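Local coordinates for protein UDP-N-acetylglucosamine 3-dehydrogenase (Acidithiobacillus ferrooxidans, PDB 7BVJ) that catalyses the NAD(+)-dependent oxidation of the glucosamine 3-hydroxyl of UDP-N-acetylglucosamine to a ketone, a step in the synthesis of the diamino sugar found in some lipid A, at residues A[91-96]-A[114-119]; A[143-148]-A[213-218]; A[157-162]-A[302-307]; A[175-180]-A[197-202]. All blocks are in the same frame, centred on the assembly; numbering follows the deposited sequence.

Overall arrangement
Contact 1 belongs to the NAD-binding Rossmann domain, where a loop after strand 86-90 meets the outermost strand 114-117. Contacts 2, 3 and 4 build the second domain, whose mixed sheet carries helices 157-173 and 290-312 on one face. Contacts 2 and 4 share this sheet, with centres about 25 Å apart; contact 3 packs the two helices and touches contact 4 through Val303 and Met162, the centres lying about 14 Å apart. Along the chain contact 1 closes first; the segments of contacts 2 and 3 alternate, and contact 4 falls between the two segments of each. One place where the domains meet is Lys91 of contact 1 reaching Asp160 of contact 3, linking the nucleotide-binding half to the sheet domain.

Contact 1 of 4, residues A[91-96]-A[114-119]; sequences KPFTLD and LAIGHI
Ile116 lays its CD1 methyl over one face of the Phe93 ring, somewhat toward the rim, a CH-pi contact with CD1 3.6 Å from the ring centroid. The ring swings into this place because its CG stands anti to the backbone N (chi1 -166°), and the two side chains meet nearly perpendicular. Leu114 adds its CD2 obliquely, 4.0 Å from Phe93 CZ, while Ala100 and Leu103 of helix 97-110 also touch the ring. A serine in place of Phe93 would take this ring away and probably open a gap between Ile116, Leu114 and that helix. A second CH-pi contact has Lys91 CB over a face of His118, 3.9 Å from CB to the ring centroid. With chi1 at 65° the lysine CG sits between its own N and carbonyl carbon, 3.1 Å from Gly117 O; the bent chain then leads away, and NZ bonds to Asp160 O. Gly117 centres an inverse gamma turn, and a CB there would lie 3.5 Å from Lys91 N. In the plane of His118, NE2 meets a water at 2.8 Å that accepts from Phe93 N. The cis peptide before Pro92 fits the Glu-Lys-Pro motif of Gfo/Idh/MocA enzymes. Apolar packing thus settles the loop, and the Lys91 side chain, about 8 Å from the bound NAD and touching His164, is placed consistently with the proposal that one of these two is the catalytic base.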
loop_
_atom_site.group_PDB
_atom_site.type_symbol
_atom_site.label_atom_id
_atom_site.label_comp_id
_atom_site.label_asym_id
_atom_site.label_seq_id
_atom_site.Cartn_x
_atom_site.Cartn_y
_atom_site.Cartn_z
ATOM N N LYS A 91 1.211 -1.664 -5.187
ATOM C CA LYS A 91 0.040 -0.803 -5.231
ATOM C C LYS A 91 0.291 0.371 -6.179
ATOM O O LYS A 91 1.423 0.839 -6.318
ATOM C CB LYS A 91 -0.309 -0.284 -3.836
ATOM C CG LYS A 91 0.742 0.636 -3.239
ATOM C CD LYS A 91 0.435 2.116 -3.500
ATOM C CE LYS A 91 1.609 2.980 -3.048
ATOM N NZ LYS A 91 1.875 4.143 -3.939
ATOM N N PRO A 92 -0.752 0.869 -6.849
ATOM C CA PRO A 92 -2.109 0.320 -6.836
ATOM C C PRO A 92 -2.285 -0.876 -7.760
ATOM O O PRO A 92 -1.555 -1.024 -8.733
ATOM C CB PRO A 92 -2.965 1.501 -7.293
ATOM C CG PRO A 92 -2.061 2.330 -8.101
ATOM C CD PRO A 92 -0.683 2.170 -7.540
ATOM N N PHE A 93 -3.263 -1.708 -7.409
ATOM C CA PHE A 93 -3.584 -2.949 -8.111
ATOM C C PHE A 93 -3.608 -2.759 -9.628
ATOM O O PHE A 93 -2.821 -3.379 -10.360
ATOM C CB PHE A 93 -4.945 -3.432 -7.587
ATOM C CG PHE A 93 -5.301 -4.855 -7.935
ATOM C CD1 PHE A 93 -4.492 -5.633 -8.759
ATOM C CD2 PHE A 93 -6.466 -5.418 -7.415
ATOM C CE1 PHE A 93 -4.835 -6.934 -9.066
ATOM C CE2 PHE A 93 -6.824 -6.728 -7.712
ATOM C CZ PHE A 93 -6.007 -7.489 -8.546
ATOM N N THR A 94 -4.524 -1.922 -10.115
ATOM C CA THR A 94 -4.739 -1.715 -11.553
ATOM C C THR A 94 -5.226 -0.282 -11.773
ATOM O O THR A 94 -5.263 0.533 -10.846
ATOM C CB THR A 94 -5.763 -2.709 -12.121
ATOM O OG1 THR A 94 -6.959 -2.679 -11.319
ATOM C CG2 THR A 94 -5.217 -4.122 -12.166
ATOM N N LEU A 95 -5.625 0.020 -13.008
ATOM C CA LEU A 95 -6.176 1.332 -13.329
ATOM C C LEU A 95 -7.674 1.408 -13.098
ATOM O O LEU A 95 -8.202 2.501 -12.853
ATOM C CB LEU A 95 -5.892 1.696 -14.791
ATOM C CG LEU A 95 -4.484 2.030 -15.289
ATOM C CD1 LEU A 95 -4.591 2.607 -16.696
ATOM C CD2 LEU A 95 -3.718 2.981 -14.364
ATOM N N ASP A 96 -8.374 0.280 -13.211
ATOM C CA ASP A 96 -9.818 0.256 -13.040
ATOM C C ASP A 96 -10.220 -1.070 -12.415
ATOM O O ASP A 96 -9.438 -2.023 -12.364
ATOM C CB ASP A 96 -10.547 0.481 -14.369
ATOM C CG ASP A 96 -10.152 -0.524 -15.433
ATOM O OD1 ASP A 96 -10.544 -1.706 -15.336
ATOM O OD2 ASP A 96 -9.457 -0.118 -16.384
ATOM N N LEU A 114 -2.688 -14.030 -4.636
ATOM C CA LEU A 114 -2.676 -12.708 -5.236
ATOM C C LEU A 114 -2.578 -11.710 -4.093
ATOM O O LEU A 114 -3.488 -11.619 -3.263
ATOM C CB LEU A 114 -3.934 -12.503 -6.078
ATOM C CG LEU A 114 -4.318 -11.154 -6.667
ATOM C CD1 LEU A 114 -3.174 -10.550 -7.489
ATOM C CD2 LEU A 114 -5.555 -11.358 -7.520
ATOM N N ALA A 115 -1.458 -11.000 -4.024
ATOM C CA ALA A 115 -1.228 -10.001 -2.997
ATOM C C ALA A 115 -0.950 -8.660 -3.661
ATOM O O ALA A 115 -0.329 -8.596 -4.730
ATOM C CB ALA A 115 -0.075 -10.402 -2.071
ATOM N N ILE A 116 -1.441 -7.594 -3.038
ATOM C CA ILE A 116 -1.196 -6.230 -3.482
ATOM C C ILE A 116 -0.260 -5.581 -2.471
ATOM O O ILE A 116 -0.418 -5.770 -1.260
ATOM C CB ILE A 116 -2.509 -5.428 -3.624
ATOM C CG1 ILE A 116 -3.570 -6.242 -4.362
ATOM C CG2 ILE A 116 -2.268 -4.126 -4.382
ATOM C CD1 ILE A 116 -3.113 -6.791 -5.715
ATOM N N GLY A 117 0.711 -4.818 -2.968
ATOM C CA GLY A 117 1.690 -4.166 -2.117
ATOM C C GLY A 117 1.202 -2.945 -1.354
ATOM O O GLY A 117 1.631 -1.822 -1.626
ATOM N N HIS A 118 0.328 -3.157 -0.366
ATOM C CA HIS A 118 -0.166 -2.076 0.478
ATOM C C HIS A 118 0.639 -2.073 1.772
ATOM O O HIS A 118 0.202 -2.555 2.828
ATOM C CB HIS A 118 -1.663 -2.228 0.709
ATOM C CG HIS A 118 -2.479 -1.685 -0.420
ATOM N ND1 HIS A 118 -2.520 -0.343 -0.719
ATOM C CD2 HIS A 118 -3.246 -2.303 -1.349
ATOM C CE1 HIS A 118 -3.305 -0.149 -1.764
ATOM N NE2 HIS A 118 -3.753 -1.324 -2.170
ATOM N N ILE A 119 1.819 -1.453 1.673
ATOM C CA ILE A 119 2.880 -1.581 2.668
ATOM C C ILE A 119 2.457 -1.096 4.056
ATOM O O ILE A 119 2.889 -1.667 5.068
ATOM C CB ILE A 119 4.151 -0.858 2.169
ATOM C CG1 ILE A 119 5.364 -1.237 3.030
ATOM C CG2 ILE A 119 3.950 0.674 2.099
ATOM C CD1 ILE A 119 6.698 -1.193 2.296
HETATM O O HOH W 1 -4.964 -1.143 -4.712
#

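Contact 2 of 4, residues A[143-148]-A[213-218]; sequences ERLAPF and RVVREP
The Phe148 ring receives Arg213 O at its edge, in the ring plane, with CD1 3.1 Å from that oxygen, and Val214 CG1 approaches the ring obliquely, 3.5 Å from CD1. Phe148 and Val214 extend in the same direction, flank to flank; chi1 of -156°, with CG opposite the backbone N, brings the ring beside Arg213 O and Val214. The Arg213 guanidinium, which Phe148 CE1 nears obliquely, heads off to a salt bridge with Asp193. Past this corner Val215 N donates to Ala146 O at 3.2 Å. Val215 wedges CG2 into the cramped site flanked by its N and C, pressing it tightly on Leu145 CB at 3.5 Å. A glycine in place of Val215 would remove both methyls, and Leu145 would probably lose part of its packing while the corner became freer to shift. Two CA-H...O contacts follow, Pro147 CA to Val215 O at 3.1 Å and Pro218 CA to Leu145 O at 3.3 Å, and the prolines touch through Pro147 CD and Pro218 CG. A water donates to Pro147 O at 2.7 Å and also to Arg213 O. Here the parallel neighbours 139-147 and 206-215 come to the end of their pairing. Prolines suit the place because they bring no amide hydrogen, and the chemistry implies that one backbone bond, CH donors, water and close apolar contacts hold the strand ends together where regular sheet bonding stops.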
loop_
_atom_site.group_PDB
_atom_site.type_symbol
_atom_site.label_atom_id
_atom_site.label_comp_id
_atom_site.label_asym_id
_atom_site.label_seq_id
_atom_site.Cartn_x
_atom_site.Cartn_y
_atom_site.Cartn_z
ATOM N N GLU A 143 -2.953 12.779 7.338
ATOM C CA GLU A 143 -2.195 13.649 6.438
ATOM C C GLU A 143 -1.020 12.886 5.833
ATOM O O GLU A 143 -0.209 12.301 6.563
ATOM C CB GLU A 143 -1.673 14.902 7.158
ATOM C CG GLU A 143 -2.734 15.716 7.857
ATOM C CD GLU A 143 -2.142 16.647 8.890
ATOM O OE1 GLU A 143 -1.777 17.793 8.524
ATOM O OE2 GLU A 143 -2.033 16.218 10.062
ATOM N N ARG A 144 -0.921 12.902 4.504
ATOM C CA ARG A 144 0.221 12.332 3.786
ATOM C C ARG A 144 0.738 13.403 2.827
ATOM O O ARG A 144 0.201 13.581 1.732
ATOM C CB ARG A 144 -0.169 11.062 3.047
ATOM C CG ARG A 144 0.986 10.144 2.744
ATOM C CD ARG A 144 0.484 8.725 2.460
ATOM N NE ARG A 144 -0.017 8.054 3.661
ATOM C CZ ARG A 144 0.718 7.267 4.450
ATOM N NH1 ARG A 144 2.004 7.053 4.170
ATOM N NH2 ARG A 144 0.169 6.693 5.517
ATOM N N LEU A 145 1.779 14.101 3.248
ATOM C CA LEU A 145 2.288 15.294 2.595
ATOM C C LEU A 145 3.724 15.029 2.182
ATOM O O LEU A 145 4.574 14.747 3.034
ATOM C CB LEU A 145 2.218 16.494 3.544
ATOM C CG LEU A 145 1.007 16.624 4.468
ATOM C CD1 LEU A 145 1.084 17.916 5.280
ATOM C CD2 LEU A 145 -0.298 16.595 3.666
ATOM N N ALA A 146 3.995 15.122 0.881
ATOM C CA ALA A 146 5.317 14.864 0.339
ATOM C C ALA A 146 5.883 16.120 -0.315
ATOM O O ALA A 146 5.152 16.847 -0.993
ATOM C CB ALA A 146 5.268 13.729 -0.687
ATOM N N PRO A 147 7.161 16.418 -0.106
ATOM C CA PRO A 147 7.758 17.580 -0.770
ATOM C C PRO A 147 7.806 17.392 -2.278
ATOM O O PRO A 147 7.908 16.274 -2.793
ATOM C CB PRO A 147 9.169 17.640 -0.175
ATOM C CG PRO A 147 9.472 16.227 0.184
ATOM C CD PRO A 147 8.160 15.643 0.652
ATOM N N PHE A 148 7.732 18.507 -2.993
ATOM C CA PHE A 148 7.808 18.451 -4.446
ATOM C C PHE A 148 9.227 18.095 -4.877
ATOM O O PHE A 148 10.191 18.755 -4.477
ATOM C CB PHE A 148 7.369 19.780 -5.051
ATOM C CG PHE A 148 6.871 19.648 -6.447
ATOM C CD1 PHE A 148 5.689 18.979 -6.710
ATOM C CD2 PHE A 148 7.600 20.154 -7.504
ATOM C CE1 PHE A 148 5.222 18.838 -8.007
ATOM C CE2 PHE A 148 7.147 20.017 -8.803
ATOM C CZ PHE A 148 5.960 19.358 -9.055
ATOM N N ARG A 213 1.544 16.720 -2.639
ATOM C CA ARG A 213 2.854 16.485 -3.234
ATOM C C ARG A 213 3.686 17.758 -3.360
ATOM O O ARG A 213 4.715 17.745 -4.044
ATOM C CB ARG A 213 2.710 15.818 -4.611
ATOM C CG ARG A 213 1.918 16.619 -5.600
ATOM C CD ARG A 213 1.885 15.976 -6.971
ATOM N NE ARG A 213 1.248 16.868 -7.933
ATOM C CZ ARG A 213 0.783 16.497 -9.119
ATOM N NH1 ARG A 213 0.896 15.238 -9.514
ATOM N NH2 ARG A 213 0.214 17.395 -9.917
ATOM N N VAL A 214 3.286 18.848 -2.711
ATOM C CA VAL A 214 4.004 20.111 -2.838
ATOM C C VAL A 214 4.340 20.757 -1.492
ATOM O O VAL A 214 4.427 21.985 -1.404
ATOM C CB VAL A 214 3.189 21.099 -3.697
ATOM C CG1 VAL A 214 3.096 20.618 -5.129
ATOM C CG2 VAL A 214 1.788 21.307 -3.093
ATOM N N VAL A 215 4.510 19.973 -0.426
ATOM C CA VAL A 215 4.763 20.603 0.876
ATOM C C VAL A 215 6.247 20.925 1.024
ATOM O O VAL A 215 7.074 20.490 0.212
ATOM C CB VAL A 215 4.289 19.732 2.056
ATOM C CG1 VAL A 215 2.789 19.876 2.271
ATOM C CG2 VAL A 215 4.689 18.294 1.847
ATOM N N ARG A 216 6.590 21.695 2.064
ATOM C CA ARG A 216 7.994 21.943 2.387
ATOM C C ARG A 216 8.656 20.690 2.953
ATOM O O ARG A 216 9.595 20.138 2.360
ATOM C CB ARG A 216 8.109 23.097 3.388
ATOM C CG ARG A 216 7.589 24.442 2.897
ATOM C CD ARG A 216 8.490 25.585 3.357
ATOM N NE ARG A 216 9.825 25.479 2.769
ATOM C CZ ARG A 216 10.632 26.512 2.549
ATOM N NH1 ARG A 216 10.241 27.738 2.874
ATOM N NH2 ARG A 216 11.831 26.322 2.005
ATOM N N GLU A 217 8.172 20.218 4.100
ATOM C CA GLU A 217 8.756 19.043 4.726
ATOM C C GLU A 217 7.750 17.893 4.762
ATOM O O GLU A 217 6.538 18.119 4.864
ATOM C CB GLU A 217 9.228 19.361 6.153
ATOM C CG GLU A 217 8.098 19.579 7.158
ATOM C CD GLU A 217 7.510 20.984 7.088
ATOM O OE1 GLU A 217 7.492 21.670 8.136
ATOM O OE2 GLU A 217 7.072 21.400 5.987
ATOM N N PRO A 218 8.227 16.648 4.678
ATOM C CA PRO A 218 7.308 15.503 4.689
ATOM C C PRO A 218 6.483 15.451 5.970
ATOM O O PRO A 218 6.896 15.935 7.029
ATOM C CB PRO A 218 8.246 14.294 4.585
ATOM C CG PRO A 218 9.558 14.848 4.111
ATOM C CD PRO A 218 9.635 16.231 4.646
HETATM O O HOH W 2 6.089 14.754 -4.010
#

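Contact 3 of 4, residues A[157-162]-A[302-307]; sequences VIMDLM and QVRVAV
Ile158 overlaps Val303 through two methyls at once, its CD1 3.7 Å and its CG2 3.8 Å from Val303 CG1. With CG1 opposite the carbonyl carbon (chi1 -51°) and a bend at chi2 (-57°), CD1 also reaches Val307, tip to tip, with CD1 4.1 Å from Val307 CG2. From the next turn of the first helix Met162 brings its sulfur in at a slant, SD lying 3.9 Å from Val303 CG1, so this one valine methyl meets both an isoleucine and a methionine of helix 157-173. Branched residues suit the spot: short and stiff, they fill the space between axes whose closest approach is 9.7 Å, and the segments cross at 136°, nearer antiparallel than parallel.

Around Arg304 the chemistry changes. Its guanidinium turns one face to Met159 SD, which is offset toward the group's rim, and Met159 CG comes 3.3 Å from Arg304 NH1. Methionine can lie against a cation here because its polarisable thioether asks for no hydrogen bond, and NH1 finds its charged partner in Asp156, just ahead of Val157. That aspartate also accepts from Met159 N through its OD1, so one carboxylate ties segment 157-162 to helix 290-312. Within the first segment Met162 N bonds to Val157 O at 3.1 Å, a pi-type turn.

Both helices rest on the mixed sheet: Val303 and Val307 meet Val180 and Ala182 of strand 177-185, Ile158 and Met162 meet Ala195 and Ala197 of strand 194-201, and Met162 also reaches Leu209 of strand 206-215. On the Rossmann side, Pro92 touches Met159.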
loop_
_atom_site.group_PDB
_atom_site.type_symbol
_atom_site.label_atom_id
_atom_site.label_comp_id
_atom_site.label_asym_id
_atom_site.label_seq_id
_atom_site.Cartn_x
_atom_site.Cartn_y
_atom_site.Cartn_z
ATOM N N VAL A 157 -1.872 12.148 -6.600
ATOM C CA VAL A 157 -2.108 12.514 -5.206
ATOM C C VAL A 157 -3.082 11.552 -4.521
ATOM O O VAL A 157 -2.925 11.239 -3.341
ATOM C CB VAL A 157 -2.565 13.990 -5.169
ATOM C CG1 VAL A 157 -3.432 14.312 -3.998
ATOM C CG2 VAL A 157 -1.317 14.891 -5.186
ATOM N N ILE A 158 -4.070 11.040 -5.249
ATOM C CA ILE A 158 -5.014 10.080 -4.689
ATOM C C ILE A 158 -4.493 8.650 -4.801
ATOM O O ILE A 158 -4.434 7.926 -3.801
ATOM C CB ILE A 158 -6.384 10.228 -5.381
ATOM C CG1 ILE A 158 -6.834 11.687 -5.358
ATOM C CG2 ILE A 158 -7.418 9.354 -4.693
ATOM C CD1 ILE A 158 -6.906 12.242 -3.937
ATOM N N MET A 159 -4.101 8.230 -6.017
ATOM C CA MET A 159 -3.750 6.836 -6.287
ATOM C C MET A 159 -2.376 6.440 -5.753
ATOM O O MET A 159 -2.132 5.247 -5.531
ATOM C CB MET A 159 -3.810 6.549 -7.795
ATOM C CG MET A 159 -5.149 6.868 -8.475
ATOM S SD MET A 159 -6.613 6.019 -7.824
ATOM C CE MET A 159 -5.922 4.393 -7.558
ATOM N N ASP A 160 -1.472 7.396 -5.539
ATOM C CA ASP A 160 -0.142 7.080 -5.039
ATOM C C ASP A 160 0.113 7.522 -3.603
ATOM O O ASP A 160 1.078 7.043 -3.007
ATOM C CB ASP A 160 0.936 7.711 -5.942
ATOM C CG ASP A 160 0.814 7.273 -7.397
ATOM O OD1 ASP A 160 0.637 6.060 -7.654
ATOM O OD2 ASP A 160 0.872 8.152 -8.286
ATOM N N LEU A 161 -0.679 8.452 -3.053
ATOM C CA LEU A 161 -0.517 8.892 -1.670
ATOM C C LEU A 161 -1.732 8.552 -0.820
ATOM O O LEU A 161 -1.612 7.798 0.153
ATOM C CB LEU A 161 -0.268 10.406 -1.607
ATOM C CG LEU A 161 0.918 11.035 -2.322
ATOM C CD1 LEU A 161 0.874 12.535 -2.137
ATOM C CD2 LEU A 161 2.224 10.464 -1.773
ATOM N N MET A 162 -2.911 9.052 -1.189
ATOM C CA MET A 162 -4.058 8.943 -0.300
ATOM C C MET A 162 -4.517 7.504 -0.159
ATOM O O MET A 162 -5.092 7.130 0.875
ATOM C CB MET A 162 -5.211 9.809 -0.799
ATOM C CG MET A 162 -6.210 10.108 0.302
ATOM S SD MET A 162 -7.730 10.840 -0.274
ATOM C CE MET A 162 -7.259 12.575 -0.453
ATOM N N GLN A 302 -13.398 6.620 -6.598
ATOM C CA GLN A 302 -14.465 7.536 -6.176
ATOM C C GLN A 302 -13.897 8.877 -5.720
ATOM O O GLN A 302 -14.372 9.951 -6.133
ATOM C CB GLN A 302 -15.292 6.902 -5.070
ATOM C CG GLN A 302 -16.583 6.273 -5.571
ATOM C CD GLN A 302 -17.615 6.117 -4.458
ATOM O OE1 GLN A 302 -18.596 6.864 -4.403
ATOM N NE2 GLN A 302 -17.391 5.150 -3.560
ATOM N N VAL A 303 -12.857 8.836 -4.884
ATOM C CA VAL A 303 -12.246 10.080 -4.429
ATOM C C VAL A 303 -11.729 10.886 -5.619
ATOM O O VAL A 303 -11.959 12.091 -5.715
ATOM C CB VAL A 303 -11.125 9.810 -3.409
ATOM C CG1 VAL A 303 -10.365 11.115 -3.145
ATOM C CG2 VAL A 303 -11.706 9.260 -2.077
ATOM N N ARG A 304 -10.996 10.236 -6.528
ATOM C CA ARG A 304 -10.390 10.965 -7.634
ATOM C C ARG A 304 -11.447 11.590 -8.537
ATOM O O ARG A 304 -11.274 12.710 -9.015
ATOM C CB ARG A 304 -9.484 10.044 -8.444
ATOM C CG ARG A 304 -8.719 10.775 -9.512
ATOM C CD ARG A 304 -7.598 9.922 -10.053
ATOM N NE ARG A 304 -8.085 8.887 -10.952
ATOM C CZ ARG A 304 -7.284 8.052 -11.607
ATOM N NH1 ARG A 304 -5.966 8.141 -11.458
ATOM N NH2 ARG A 304 -7.793 7.138 -12.417
ATOM N N VAL A 305 -12.541 10.872 -8.792
ATOM C CA VAL A 305 -13.606 11.436 -9.599
ATOM C C VAL A 305 -14.170 12.669 -8.914
ATOM O O VAL A 305 -14.421 13.699 -9.557
ATOM C CB VAL A 305 -14.696 10.380 -9.862
ATOM C CG1 VAL A 305 -16.027 11.046 -10.169
ATOM C CG2 VAL A 305 -14.286 9.440 -10.989
ATOM N N ALA A 306 -14.357 12.592 -7.594
ATOM C CA ALA A 306 -14.851 13.749 -6.853
ATOM C C ALA A 306 -13.875 14.915 -6.944
ATOM O O ALA A 306 -14.286 16.074 -7.061
ATOM C CB ALA A 306 -15.094 13.366 -5.393
ATOM N N VAL A 307 -12.577 14.625 -6.871
ATOM C CA VAL A 307 -11.566 15.679 -6.902
ATOM C C VAL A 307 -11.568 16.364 -8.261
ATOM O O VAL A 307 -11.610 17.597 -8.359
ATOM C CB VAL A 307 -10.173 15.112 -6.569
ATOM C CG1 VAL A 307 -9.115 16.133 -6.901
ATOM C CG2 VAL A 307 -10.064 14.668 -5.080
#

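Contact 4 of 4, residues A[175-180]-A[197-202]; sequences AEPVDV and AWMTLN
Thr200 O is gripped by two consecutive amides, Val178 N at 2.6 Å and Asp179 N at 3.0 Å, both in its carbonyl plane. Two residues facing one make a classic beta bulge, which shifts the register of this antiparallel pair by a residue. Thr200 N returns a bond to Asp179 O at 2.8 Å, completing a hydrogen-bonded pair.

Beyond the bulge Asn202 curls back, chi1 of 68° tucking its CG over the main chain. From there OD1 takes Glu176 N at 3.0 Å, a nearly straight bond (172°) whose donor stands above the amide plane. Weak bonds run from Asn202 N to Glu176 O and from ND2 to Glu176 OE1, the carboxylate and amide planes lying 81° apart. Asparagine suits the end of a strand because one short side chain can both accept from and donate to the partner residue.

Pro177 pairs with Leu201 at a non-hydrogen-bonded position, where the missing amide hydrogen costs nothing. Its CA is pressed by Leu201 CD2 at 3.5 Å, tight for carbon. The proline ring also flanks Met199, with Pro177 CG 3.9 Å from Met199 CE. On the face carrying Asp179 and Thr200, opposite that of Val180 and Met199, a water lies between Asp179 OD1 and Thr200 OG1; the aspartate's OD2 forms a salt bridge with Arg181.

The pair forms the open end of hairpin 177-185/194-201 at the margin of the mixed sheet. Val180 and Met199 face helix 290-312 through Gln302 and Ala299, Met199 and Leu201 also meet Leu166 and Thr169 of helix 157-173, and Trp198 lies against Val206 and Asn208 of strand 206-215.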
loop_
_atom_site.group_PDB
_atom_site.type_symbol
_atom_site.label_atom_id
_atom_site.label_comp_id
_atom_site.label_asym_id
_atom_site.label_seq_id
_atom_site.Cartn_x
_atom_site.Cartn_y
_atom_site.Cartn_z
ATOM N N ALA A 175 -15.625 -1.639 7.072
ATOM C CA ALA A 175 -16.867 -1.108 6.534
ATOM C C ALA A 175 -16.675 -0.683 5.081
ATOM O O ALA A 175 -15.561 -0.690 4.545
ATOM C CB ALA A 175 -17.355 0.060 7.399
ATOM N N GLU A 176 -17.789 -0.330 4.433
ATOM C CA GLU A 176 -17.819 0.104 3.046
ATOM C C GLU A 176 -18.277 1.556 2.933
ATOM O O GLU A 176 -19.162 1.985 3.682
ATOM C CB GLU A 176 -18.754 -0.780 2.203
ATOM C CG GLU A 176 -18.234 -2.184 1.957
ATOM C CD GLU A 176 -18.575 -3.133 3.101
ATOM O OE1 GLU A 176 -19.668 -2.994 3.699
ATOM O OE2 GLU A 176 -17.742 -4.011 3.413
ATOM N N PRO A 177 -17.727 2.322 1.984
ATOM C CA PRO A 177 -18.122 3.733 1.850
ATOM C C PRO A 177 -19.565 3.878 1.385
ATOM O O PRO A 177 -20.025 3.157 0.491
ATOM C CB PRO A 177 -17.148 4.282 0.795
ATOM C CG PRO A 177 -16.101 3.258 0.630
ATOM C CD PRO A 177 -16.734 1.937 0.969
ATOM N N VAL A 178 -20.267 4.820 2.018
ATOM C CA VAL A 178 -21.599 5.232 1.602
ATOM C C VAL A 178 -21.581 6.585 0.917
ATOM O O VAL A 178 -22.468 6.857 0.101
ATOM C CB VAL A 178 -22.587 5.275 2.787
ATOM C CG1 VAL A 178 -24.029 5.174 2.288
ATOM C CG2 VAL A 178 -22.314 4.211 3.742
ATOM N N ASP A 179 -20.651 7.466 1.287
ATOM C CA ASP A 179 -20.605 8.809 0.727
ATOM C C ASP A 179 -19.153 9.225 0.655
ATOM O O ASP A 179 -18.394 9.009 1.602
ATOM C CB ASP A 179 -21.402 9.816 1.563
ATOM C CG ASP A 179 -21.369 11.234 0.978
ATOM O OD1 ASP A 179 -20.423 12.013 1.270
ATOM O OD2 ASP A 179 -22.306 11.579 0.230
ATOM N N VAL A 180 -18.770 9.818 -0.469
ATOM C CA VAL A 180 -17.436 10.371 -0.640
ATOM C C VAL A 180 -17.578 11.791 -1.166
ATOM O O VAL A 180 -18.240 12.019 -2.184
ATOM C CB VAL A 180 -16.566 9.523 -1.583
ATOM C CG1 VAL A 180 -17.299 9.225 -2.848
ATOM C CG2 VAL A 180 -15.282 10.251 -1.904
ATOM N N ALA A 197 -10.300 14.324 1.175
ATOM C CA ALA A 197 -11.544 13.590 1.058
ATOM C C ALA A 197 -12.185 13.429 2.427
ATOM O O ALA A 197 -11.498 13.342 3.452
ATOM C CB ALA A 197 -11.329 12.214 0.424
ATOM N N TRP A 198 -13.515 13.371 2.408
ATOM C CA TRP A 198 -14.380 13.223 3.569
ATOM C C TRP A 198 -15.324 12.080 3.223
ATOM O O TRP A 198 -16.210 12.226 2.365
ATOM C CB TRP A 198 -15.133 14.529 3.843
ATOM C CG TRP A 198 -16.059 14.490 5.001
ATOM C CD1 TRP A 198 -17.314 13.954 5.029
ATOM C CD2 TRP A 198 -15.810 15.005 6.312
ATOM N NE1 TRP A 198 -17.857 14.106 6.264
ATOM C CE2 TRP A 198 -16.961 14.758 7.074
ATOM C CE3 TRP A 198 -14.727 15.665 6.909
ATOM C CZ2 TRP A 198 -17.068 15.141 8.417
ATOM C CZ3 TRP A 198 -14.831 16.041 8.240
ATOM C CH2 TRP A 198 -16.000 15.781 8.979
ATOM N N MET A 199 -15.075 10.930 3.838
ATOM C CA MET A 199 -15.671 9.656 3.473
ATOM C C MET A 199 -16.523 9.174 4.637
ATOM O O MET A 199 -16.045 9.109 5.770
ATOM C CB MET A 199 -14.578 8.622 3.143
ATOM C CG MET A 199 -15.083 7.276 2.630
ATOM S SD MET A 199 -13.784 6.144 2.008
ATOM C CE MET A 199 -13.836 6.439 0.242
ATOM N N THR A 200 -17.771 8.839 4.360
ATOM C CA THR A 200 -18.662 8.233 5.343
ATOM C C THR A 200 -18.882 6.774 4.959
ATOM O O THR A 200 -19.320 6.483 3.837
ATOM C CB THR A 200 -19.984 8.995 5.412
ATOM O OG1 THR A 200 -19.708 10.399 5.420
ATOM C CG2 THR A 200 -20.743 8.646 6.684
ATOM N N LEU A 201 -18.569 5.871 5.890
ATOM C CA LEU A 201 -18.707 4.432 5.708
ATOM C C LEU A 201 -20.045 3.948 6.252
ATOM O O LEU A 201 -20.766 4.678 6.933
ATOM C CB LEU A 201 -17.569 3.681 6.395
ATOM C CG LEU A 201 -16.146 4.118 6.029
ATOM C CD1 LEU A 201 -15.136 3.235 6.726
ATOM C CD2 LEU A 201 -15.907 4.080 4.531
ATOM N N ASN A 202 -20.375 2.687 5.953
ATOM C CA ASN A 202 -21.714 2.194 6.267
ATOM C C ASN A 202 -21.887 1.771 7.721
ATOM O O ASN A 202 -22.997 1.387 8.098
ATOM C CB ASN A 202 -22.124 1.065 5.294
ATOM C CG ASN A 202 -21.332 -0.222 5.458
ATOM O OD1 ASN A 202 -20.298 -0.278 6.131
ATOM N ND2 ASN A 202 -21.836 -1.288 4.830
HETATM O O HOH W 3 -18.984 11.617 3.305
#